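Local coordinates for HK97 Family Phage Portal Protein (PDB 3KDR), which probably forms, as a ring of twelve subunits, the portal vertex through which DNA enters and leaves the capsid of an HK97-like phage, at residues L65-D70 / A92-L97; G75-A80 / C120-I125. All blocks are in the same frame, centred on the assembly; numbering follows the deposited sequence.

Contact 1. Residues L65-D70 / A92-L97. With SO4 (sulfate ion), chain I.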
loop_
_atom_site.group_PDB
_atom_site.type_symbol
_atom_site.label_atom_id
_atom_site.label_comp_id
_atom_site.label_asym_id
_atom_site.label_seq_id
_atom_site.Cartn_x
_atom_site.Cartn_y
_atom_site.Cartn_z
ATOM N N LEU C 65 32.990 -10.667 -32.510
ATOM C CA LEU C 65 32.378 -9.555 -31.870
ATOM C C LEU C 65 31.944 -8.539 -32.924
ATOM O O LEU C 65 30.812 -8.018 -32.899
ATOM C CB LEU C 65 33.380 -8.918 -30.924
ATOM C CG LEU C 65 32.919 -7.681 -30.170
ATOM C CD1 LEU C 65 31.864 -8.073 -29.284
ATOM C CD2 LEU C 65 34.027 -7.070 -29.403
ATOM N N ALA C 66 32.857 -8.242 -33.849
ATOM C CA ALA C 66 32.590 -7.254 -34.865
ATOM C C ALA C 66 31.411 -7.690 -35.754
ATOM O O ALA C 66 30.626 -6.870 -36.270
ATOM C CB ALA C 66 33.818 -7.065 -35.697
ATOM N N THR C 67 31.352 -8.987 -35.978
ATOM C CA THR C 67 30.335 -9.633 -36.803
ATOM C C THR C 67 28.970 -9.571 -36.175
ATOM O O THR C 67 27.979 -9.302 -36.831
ATOM C CB THR C 67 30.692 -11.124 -36.989
ATOM O OG1 THR C 67 32.056 -11.210 -37.436
ATOM C CG2 THR C 67 29.816 -11.779 -37.962
ATOM N N ALA C 68 28.911 -9.855 -34.892
ATOM C CA ALA C 68 27.667 -9.754 -34.179
ATOM C C ALA C 68 27.193 -8.331 -34.296
ATOM O O ALA C 68 26.060 -8.069 -34.539
ATOM C CB ALA C 68 27.871 -10.131 -32.751
ATOM N N ASP C 69 28.101 -7.400 -34.148
ATOM C CA ASP C 69 27.743 -6.038 -34.210
ATOM C C ASP C 69 27.234 -5.687 -35.558
ATOM O O ASP C 69 26.214 -5.049 -35.668
ATOM C CB ASP C 69 28.954 -5.214 -33.960
ATOM C CG ASP C 69 29.119 -4.846 -32.531
ATOM O OD1 ASP C 69 28.318 -5.270 -31.656
ATOM O OD2 ASP C 69 30.065 -4.083 -32.279
ATOM N N ASP C 70 27.960 -6.090 -36.593
ATOM C CA ASP C 70 27.548 -5.787 -37.950
ATOM C C ASP C 70 26.120 -6.271 -38.208
ATOM O O ASP C 70 25.270 -5.596 -38.767
ATOM C CB ASP C 70 28.475 -6.485 -38.923
ATOM C CG ASP C 70 29.579 -5.605 -39.451
ATOM O OD1 ASP C 70 30.376 -6.145 -40.262
ATOM O OD2 ASP C 70 29.661 -4.414 -39.087
ATOM N N ALA C 92 40.194 -16.502 -41.461
ATOM C CA ALA C 92 39.213 -15.579 -41.961
ATOM C C ALA C 92 39.205 -14.352 -41.070
ATOM O O ALA C 92 39.268 -14.467 -39.841
ATOM C CB ALA C 92 37.822 -16.249 -41.988
ATOM N N ILE C 93 39.114 -13.178 -41.669
ATOM C CA ILE C 93 38.986 -11.993 -40.880
ATOM C C ILE C 93 37.758 -11.213 -41.237
ATOM O O ILE C 93 37.391 -11.114 -42.383
ATOM C CB ILE C 93 40.215 -11.028 -41.019
ATOM C CG1 ILE C 93 40.394 -10.551 -42.454
ATOM C CG2 ILE C 93 41.464 -11.659 -40.507
ATOM C CD1 ILE C 93 41.164 -9.232 -42.541
ATOM N N HIS C 94 37.160 -10.613 -40.235
ATOM C CA HIS C 94 36.093 -9.686 -40.438
ATOM C C HIS C 94 36.612 -8.426 -40.999
ATOM O O HIS C 94 37.612 -7.925 -40.543
ATOM C CB HIS C 94 35.480 -9.342 -39.108
ATOM C CG HIS C 94 34.565 -8.169 -39.162
ATOM N ND1 HIS C 94 35.006 -6.892 -38.938
ATOM C CD2 HIS C 94 33.238 -8.079 -39.408
ATOM C CE1 HIS C 94 33.991 -6.060 -39.065
ATOM N NE2 HIS C 94 32.907 -6.754 -39.352
ATOM N N ILE C 95 35.896 -7.881 -41.963
ATOM C CA ILE C 95 36.275 -6.612 -42.583
ATOM C C ILE C 95 35.111 -5.645 -42.489
ATOM O O ILE C 95 33.948 -6.049 -42.506
ATOM C CB ILE C 95 36.599 -6.816 -44.054
ATOM C CG1 ILE C 95 35.408 -7.457 -44.790
ATOM C CG2 ILE C 95 37.742 -7.708 -44.180
ATOM C CD1 ILE C 95 35.493 -7.403 -46.261
ATOM N N PRO C 96 35.400 -4.367 -42.432
ATOM C CA PRO C 96 34.351 -3.389 -42.102
ATOM C C PRO C 96 33.380 -3.218 -43.196
ATOM O O PRO C 96 33.731 -3.458 -44.349
ATOM C CB PRO C 96 35.135 -2.091 -41.948
ATOM C CG PRO C 96 36.522 -2.546 -41.565
ATOM C CD PRO C 96 36.745 -3.800 -42.338
ATOM N N LEU C 97 32.188 -2.765 -42.869
ATOM C CA LEU C 97 31.142 -2.718 -43.838
ATOM C C LEU C 97 31.455 -1.796 -44.939
ATOM O O LEU C 97 31.026 -2.037 -46.053
ATOM C CB LEU C 97 29.842 -2.287 -43.205
ATOM C CG LEU C 97 29.020 -3.405 -42.561
ATOM C CD1 LEU C 97 27.968 -2.804 -41.614
ATOM C CD2 LEU C 97 28.394 -4.372 -43.607
HETATM S S SO4 I . 37.135 -4.700 -37.446
HETATM O O1 SO4 I . 36.884 -6.107 -37.777
HETATM O O2 SO4 I . 37.257 -4.603 -35.983
HETATM O O3 SO4 I . 38.407 -4.324 -38.101
HETATM O O4 SO4 I . 35.973 -3.872 -37.859
#
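His94 NE2 donates to Asp70 OD1 at 2.8 Å, a histidine-carboxylate hydrogen bond that joins helix 60-74 to strand 89-95, which within the chain is an outer strand of the three-stranded antiparallel sheet under the helix. The two short segments run at 42° to each other, their axes 8.7 Å apart at the closest point. On the histidine side the acceptor lies almost in the ring plane, whereas NE2 comes at OD1 from well above the carboxylate, 58° out of its plane. The other carboxylate oxygen, Asp70 OD2, forms a salt bridge with Arg11, so Asp70 is held at both oxygens, and the arginine would be expected to favour the carboxylate form of Asp70.

The ring gets there because His94 CG is anti to the backbone N (chi1 167°), which carries the imidazole from the strand to the helix. One face then lies against the helix: Ala66 CB sits over the middle of the ring, 3.5 Å from its centroid, a CH-pi contact. With the methyl on its face and NE2 tied to Asp70, the ring has little freedom to turn. Its other nitrogen, ND1, faces a sulfate ion, probably from the crystallisation liquor; the modelled separation is too short to be trusted in detail at 2.9 Å resolution.

Thr67 OG1 comes obliquely to the ring, nearest His94 CD2 at 3.9 Å, and is itself hydrogen-bonded to Arg63 O. Where the chain leaves the strand, the Leu97 side chain comes back toward the helix and meets the Asp70 carboxylate head-on, with Leu97 CD1 3.4 Å from Asp70 OD2.

Contact 2. Residues G75-A80 / C120-I125; sequences GVACWA and CIFVGI
Strands 76-83 and 119-123 pair here as the centre and, within the chain, one outer strand of a three-stranded antiparallel sheet; Ile121 makes further backbone hydrogen bonds to a neighbouring subunit. Ala77 with Phe122 and Trp79 with Cys120 are hydrogen-bonded pairs, each closed by two backbone bonds; the straightest, Trp79 N to Cys120 O, is 2.9 Å long with an angle of 179° at the hydrogen. Val76-Val123 and Cys78-Ile121 are the non-hydrogen-bonded pairs. At the end near helix 60-74, Gly75 leaves the helical conformation with positive phi, and its O accepts from Gly124 N at 2.9 Å.

The side chains of Ala77, Trp79, Cys120 and Phe122 share one face of the sheet, turned toward helices 60-74 and 247-270. Phe122 and Trp79 make an edge-to-face (T-shaped) pair there, planes at 67° and centroids 4.7 Å apart, measured to the five-membered ring. Phe122 sends its CE2 and CZ edge over the indole, and Cys120 SG lies above one face of the phenyl ring. The indole, its NE1 taken by Thr67, also has a cation-pi contact with Arg63.

On the other face, Ile121 and Val123 pack on Thr56 of the same neighbouring subunit. Cys78 SG, swung roughly trans to the backbone N (chi1 -153°), projects alongside Ile121, with SG 3.5 Å from Ile121 CG1.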
loop_
_atom_site.group_PDB
_atom_site.type_symbol
_atom_site.label_atom_id
_atom_site.label_comp_id
_atom_site.label_asym_id
_atom_site.label_seq_id
_atom_site.Cartn_x
_atom_site.Cartn_y
_atom_site.Cartn_z
ATOM N N GLY C 75 22.563 -5.544 -40.411
ATOM C CA GLY C 75 21.822 -6.629 -41.069
ATOM C C GLY C 75 22.662 -7.602 -41.881
ATOM O O GLY C 75 22.134 -8.614 -42.360
ATOM N N VAL C 76 23.951 -7.310 -42.028
ATOM C CA VAL C 76 24.837 -8.139 -42.816
ATOM C C VAL C 76 26.216 -8.014 -42.275
ATOM O O VAL C 76 26.483 -7.051 -41.571
ATOM C CB VAL C 76 24.908 -7.641 -44.225
ATOM C CG1 VAL C 76 23.680 -8.005 -44.943
ATOM C CG2 VAL C 76 25.106 -6.160 -44.193
ATOM N N ALA C 77 27.090 -8.966 -42.614
ATOM C CA ALA C 77 28.513 -8.895 -42.225
ATOM C C ALA C 77 29.296 -9.608 -43.262
ATOM O O ALA C 77 28.745 -10.455 -43.924
ATOM C CB ALA C 77 28.752 -9.526 -40.891
ATOM N N CYS C 78 30.577 -9.260 -43.407
ATOM C CA CYS C 78 31.518 -10.016 -44.271
ATOM C C CYS C 78 32.781 -10.441 -43.578
ATOM O O CYS C 78 33.391 -9.668 -42.822
ATOM C CB CYS C 78 31.961 -9.157 -45.420
ATOM S SG CYS C 78 32.421 -10.022 -46.880
ATOM N N TRP C 79 33.188 -11.665 -43.860
ATOM C CA TRP C 79 34.538 -12.138 -43.530
ATOM C C TRP C 79 35.259 -12.224 -44.839
ATOM O O TRP C 79 34.667 -12.649 -45.826
ATOM C CB TRP C 79 34.488 -13.542 -42.915
ATOM C CG TRP C 79 33.993 -13.590 -41.552
ATOM C CD1 TRP C 79 33.503 -12.561 -40.817
ATOM C CD2 TRP C 79 33.937 -14.724 -40.732
ATOM N NE1 TRP C 79 33.162 -12.981 -39.576
ATOM C CE2 TRP C 79 33.404 -14.318 -39.496
ATOM C CE3 TRP C 79 34.321 -16.046 -40.899
ATOM C CZ2 TRP C 79 33.209 -15.183 -38.459
ATOM C CZ3 TRP C 79 34.112 -16.914 -39.850
ATOM C CH2 TRP C 79 33.569 -16.475 -38.647
ATOM N N ALA C 80 36.521 -11.826 -44.862
ATOM C CA ALA C 80 37.363 -12.032 -46.046
ATOM C C ALA C 80 38.193 -13.257 -45.800
ATOM O O ALA C 80 39.003 -13.266 -44.896
ATOM C CB ALA C 80 38.237 -10.864 -46.290
ATOM N N CYS C 120 33.077 -14.476 -47.289
ATOM C CA CYS C 120 31.870 -15.115 -46.711
ATOM C C CYS C 120 30.949 -14.138 -46.070
ATOM O O CYS C 120 31.339 -13.465 -45.143
ATOM C CB CYS C 120 32.246 -16.105 -45.652
ATOM S SG CYS C 120 30.882 -16.850 -44.725
ATOM N N ILE C 121 29.725 -14.065 -46.561
ATOM C CA ILE C 121 28.835 -13.003 -46.171
ATOM C C ILE C 121 27.708 -13.563 -45.384
ATOM O O ILE C 121 27.099 -14.501 -45.842
ATOM C CB ILE C 121 28.258 -12.307 -47.374
ATOM C CG1 ILE C 121 29.328 -11.399 -47.946
ATOM C CG2 ILE C 121 26.982 -11.501 -46.988
ATOM C CD1 ILE C 121 29.014 -10.929 -49.330
ATOM N N PHE C 122 27.403 -12.944 -44.247
ATOM C CA PHE C 122 26.403 -13.399 -43.318
ATOM C C PHE C 122 25.185 -12.502 -43.370
ATOM O O PHE C 122 25.315 -11.309 -43.360
ATOM C CB PHE C 122 26.939 -13.262 -41.933
ATOM C CG PHE C 122 28.104 -14.114 -41.640
ATOM C CD1 PHE C 122 27.913 -15.352 -41.083
ATOM C CD2 PHE C 122 29.392 -13.672 -41.830
ATOM C CE1 PHE C 122 28.960 -16.166 -40.747
ATOM C CE2 PHE C 122 30.457 -14.489 -41.492
ATOM C CZ PHE C 122 30.229 -15.731 -40.954
ATOM N N VAL C 123 24.000 -13.089 -43.349
ATOM C CA VAL C 123 22.740 -12.328 -43.338
ATOM C C VAL C 123 22.084 -12.438 -41.971
ATOM O O VAL C 123 21.949 -13.514 -41.436
ATOM C CB VAL C 123 21.767 -12.901 -44.349
ATOM C CG1 VAL C 123 20.438 -12.274 -44.226
ATOM C CG2 VAL C 123 22.309 -12.746 -45.751
ATOM N N GLY C 124 21.656 -11.326 -41.407
ATOM C CA GLY C 124 21.249 -11.329 -40.019
ATOM C C GLY C 124 19.869 -11.858 -39.817
ATOM O O GLY C 124 19.442 -12.685 -40.558
ATOM N N ILE C 125 19.179 -11.330 -38.812
ATOM C CA ILE C 125 17.804 -11.703 -38.513
ATOM C C ILE C 125 16.789 -10.653 -38.964
ATOM O O ILE C 125 15.580 -10.919 -38.975
ATOM C CB ILE C 125 17.654 -11.997 -37.050
ATOM C CG1 ILE C 125 17.946 -10.756 -36.214
ATOM C CG2 ILE C 125 18.624 -13.068 -36.668
ATOM C CD1 ILE C 125 17.964 -11.019 -34.726
#

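Both contacts involve the same three-stranded sheet, in the order 89-95, 76-83, 119-123, and their centres are 8 Å apart. Contact 1 sets a helix against one outer strand and is only partly buried; side chains do the work, through a histidine-carboxylate bond backed by an arginine, with a sulfate ion modelled beside the ring. Contact 2 is the buried strand pairing, held by backbone bonds and an aromatic pair. Helix 60-74 passes through Gly75 into strand 76-83, and Asp70 CB packs on Ala77 CB where the two contacts meet. Between the outer and middle strands, Ile93 O probably accepts from Ala80 N, linking contact 1 to the central strand, which contact 2 uses on its other edge.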